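Local atomic coordinates of CRISPR-associated endonuclease Cas9 (Campylobacter jejuni subsp. jejuni serotype O:2, PDB entry 5X2H), a protein that acts as an RNA-guided DNA endonuclease of CRISPR adaptive immunity, cutting the two strands of invading target DNA with separate RuvC-like and HNH nuclease domains. Residues A[400-404]-A[405-409]. Residues are numbered along the deposited sequence; the frame is centred on the assembly and turned at random.
Sequences LNISF and KALKL. With nucleotides of chain B.
Ser403 and Leu407 meet where a loop becomes a helix, a compact example of N-terminal capping next to a contact with the RNA backbone. Leu407 N donates to Ser403 O at 3.0 Å, opening the helical pattern that Lys408 N continues by bonding to Phe404 O at 2.9 Å. Ser403 is the N-cap: with chi1 at 62°, its OG sits between its own backbone N and carbonyl carbon and accepts a weak bond from Ala406 N, 3.3 Å long. Leu407 spreads its branches over the incoming loop. Its CD2 reaches the end of Ile402, 3.6 Å from CD1 of that residue, whereas Leu407 CD1 lies 3.9 Å from Phe404 CD1, at the ring's edge and near its plane. That same CD1 also meets Leu400 CD1, the two side chains crossing at about a right angle. Farther out, Leu267 and Phe271 of helix 266-288 pack on Leu407, and backbone hydrogen bonds to Ala261 hold Leu400 and Ile402. Asn401 turns instead to the RNA: its backbone N donates to OP1 of A5 of chain B, and its ND2 donates to OP2 of that phosphate, both at 2.7 Å. Two short, nearly straight bonds from an uncharged residue thus bind both non-bridging oxygens, a bidentate grip that would restrain rotation of the phosphate, consistent with a contact that does not read the base.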
loop_
_atom_site.group_PDB
_atom_site.type_symbol
_atom_site.label_atom_id
_atom_site.label_comp_id
_atom_site.label_asym_id
_atom_site.label_seq_id
_atom_site.Cartn_x
_atom_site.Cartn_y
_atom_site.Cartn_z
ATOM N N LEU A 400 -3.757 -19.538 14.385
ATOM C CA LEU A 400 -4.526 -20.561 13.699
ATOM C C LEU A 400 -5.643 -19.901 12.893
ATOM O O LEU A 400 -5.784 -18.676 12.859
ATOM C CB LEU A 400 -5.102 -21.565 14.697
ATOM C CG LEU A 400 -4.138 -22.340 15.595
ATOM C CD1 LEU A 400 -4.913 -23.292 16.492
ATOM C CD2 LEU A 400 -3.108 -23.099 14.774
ATOM N N ASN A 401 -6.460 -20.723 12.241
ATOM C CA ASN A 401 -7.613 -20.227 11.505
ATOM C C ASN A 401 -8.914 -20.345 12.290
ATOM O O ASN A 401 -9.969 -19.964 11.774
ATOM C CB ASN A 401 -7.739 -20.957 10.165
ATOM C CG ASN A 401 -6.709 -20.491 9.158
ATOM O OD1 ASN A 401 -6.558 -19.294 8.923
ATOM N ND2 ASN A 401 -5.980 -21.433 8.570
ATOM N N ILE A 402 -8.868 -20.854 13.522
ATOM C CA ILE A 402 -10.048 -20.971 14.365
ATOM C C ILE A 402 -9.769 -20.317 15.712
ATOM O O ILE A 402 -8.619 -20.140 16.119
ATOM C CB ILE A 402 -10.489 -22.439 14.552
ATOM C CG1 ILE A 402 -9.341 -23.275 15.116
ATOM C CG2 ILE A 402 -10.979 -23.018 13.229
ATOM C CD1 ILE A 402 -9.643 -24.756 15.175
ATOM N N SER A 403 -10.847 -19.965 16.407
ATOM C CA SER A 403 -10.776 -19.193 17.639
ATOM C C SER A 403 -10.562 -20.091 18.855
ATOM O O SER A 403 -10.598 -21.321 18.775
ATOM C CB SER A 403 -12.053 -18.375 17.827
ATOM O OG SER A 403 -13.186 -19.220 17.948
ATOM N N PHE A 404 -10.340 -19.443 20.005
ATOM C CA PHE A 404 -10.325 -20.155 21.279
ATOM C C PHE A 404 -11.674 -20.794 21.576
ATOM O O PHE A 404 -11.732 -21.874 22.175
ATOM C CB PHE A 404 -9.947 -19.202 22.414
ATOM C CG PHE A 404 -8.470 -19.000 22.579
ATOM C CD1 PHE A 404 -7.574 -19.988 22.207
ATOM C CD2 PHE A 404 -7.976 -17.822 23.118
ATOM C CE1 PHE A 404 -6.215 -19.804 22.366
ATOM C CE2 PHE A 404 -6.619 -17.632 23.276
ATOM C CZ PHE A 404 -5.736 -18.623 22.900
ATOM N N LYS A 405 -12.766 -20.138 21.174
ATOM C CA LYS A 405 -14.095 -20.685 21.428
ATOM C C LYS A 405 -14.285 -22.018 20.715
ATOM O O LYS A 405 -14.850 -22.959 21.283
ATOM C CB LYS A 405 -15.162 -19.681 20.992
ATOM C CG LYS A 405 -16.573 -20.060 21.393
ATOM C CD LYS A 405 -17.583 -19.047 20.880
ATOM C CE LYS A 405 -18.970 -19.338 21.426
ATOM N NZ LYS A 405 -19.997 -18.418 20.869
ATOM N N ALA A 406 -13.810 -22.120 19.471
ATOM C CA ALA A 406 -13.904 -23.383 18.750
ATOM C C ALA A 406 -12.921 -24.410 19.293
ATOM O O ALA A 406 -13.219 -25.611 19.293
ATOM C CB ALA A 406 -13.668 -23.157 17.258
ATOM N N LEU A 407 -11.752 -23.964 19.757
ATOM C CA LEU A 407 -10.772 -24.889 20.315
ATOM C C LEU A 407 -11.275 -25.511 21.612
ATOM O O LEU A 407 -11.027 -26.693 21.873
ATOM C CB LEU A 407 -9.443 -24.172 20.544
ATOM C CG LEU A 407 -8.646 -23.790 19.296
ATOM C CD1 LEU A 407 -7.407 -22.997 19.671
ATOM C CD2 LEU A 407 -8.271 -25.028 18.506
ATOM N N LYS A 408 -11.985 -24.733 22.433
ATOM C CA LYS A 408 -12.530 -25.261 23.680
ATOM C C LYS A 408 -13.530 -26.385 23.447
ATOM O O LYS A 408 -13.761 -27.192 24.353
ATOM C CB LYS A 408 -13.196 -24.138 24.477
ATOM C CG LYS A 408 -12.232 -23.245 25.235
ATOM C CD LYS A 408 -12.937 -22.000 25.747
ATOM C CE LYS A 408 -12.314 -21.508 27.042
ATOM N NZ LYS A 408 -12.561 -22.463 28.158
ATOM N N LEU A 409 -14.126 -26.458 22.258
ATOM C CA LEU A 409 -15.114 -27.476 21.927
ATOM C C LEU A 409 -14.514 -28.668 21.197
ATOM O O LEU A 409 -14.818 -29.815 21.537
ATOM C CB LEU A 409 -16.228 -26.863 21.071
ATOM C CG LEU A 409 -17.012 -25.706 21.696
ATOM C CD1 LEU A 409 -17.870 -25.015 20.647
ATOM C CD2 LEU A 409 -17.867 -26.209 22.850
ATOM P P A B 5 -5.894 -24.360 10.756
ATOM O OP1 A B 5 -5.659 -23.291 11.759
ATOM O OP2 A B 5 -6.046 -23.994 9.329
ATOM O "O5'" A B 5 -4.708 -25.415 10.860
ATOM C "C5'" A B 5 -4.553 -26.206 12.028
ATOM C "C4'" A B 5 -3.605 -27.357 11.806
ATOM O "O4'" A B 5 -4.122 -28.257 10.793
ATOM C "C3'" A B 5 -2.225 -26.996 11.291
ATOM O "O3'" A B 5 -1.377 -26.473 12.295
ATOM C "C2'" A B 5 -1.749 -28.315 10.698
ATOM O "O2'" A B 5 -1.344 -29.213 11.721
ATOM C "C1'" A B 5 -3.046 -28.845 10.086
ATOM N N9 A B 5 -3.149 -28.493 8.658
ATOM C C8 A B 5 -3.949 -27.553 8.055
ATOM N N7 A B 5 -3.788 -27.483 6.755
ATOM C C5 A B 5 -2.817 -28.439 6.485
ATOM C C6 A B 5 -2.202 -28.858 5.293
ATOM N N6 A B 5 -2.487 -28.351 4.091
ATOM N N1 A B 5 -1.271 -29.834 5.377
ATOM C C2 A B 5 -0.982 -30.346 6.580
ATOM N N3 A B 5 -1.491 -30.035 7.769
ATOM C C4 A B 5 -2.413 -29.065 7.650
#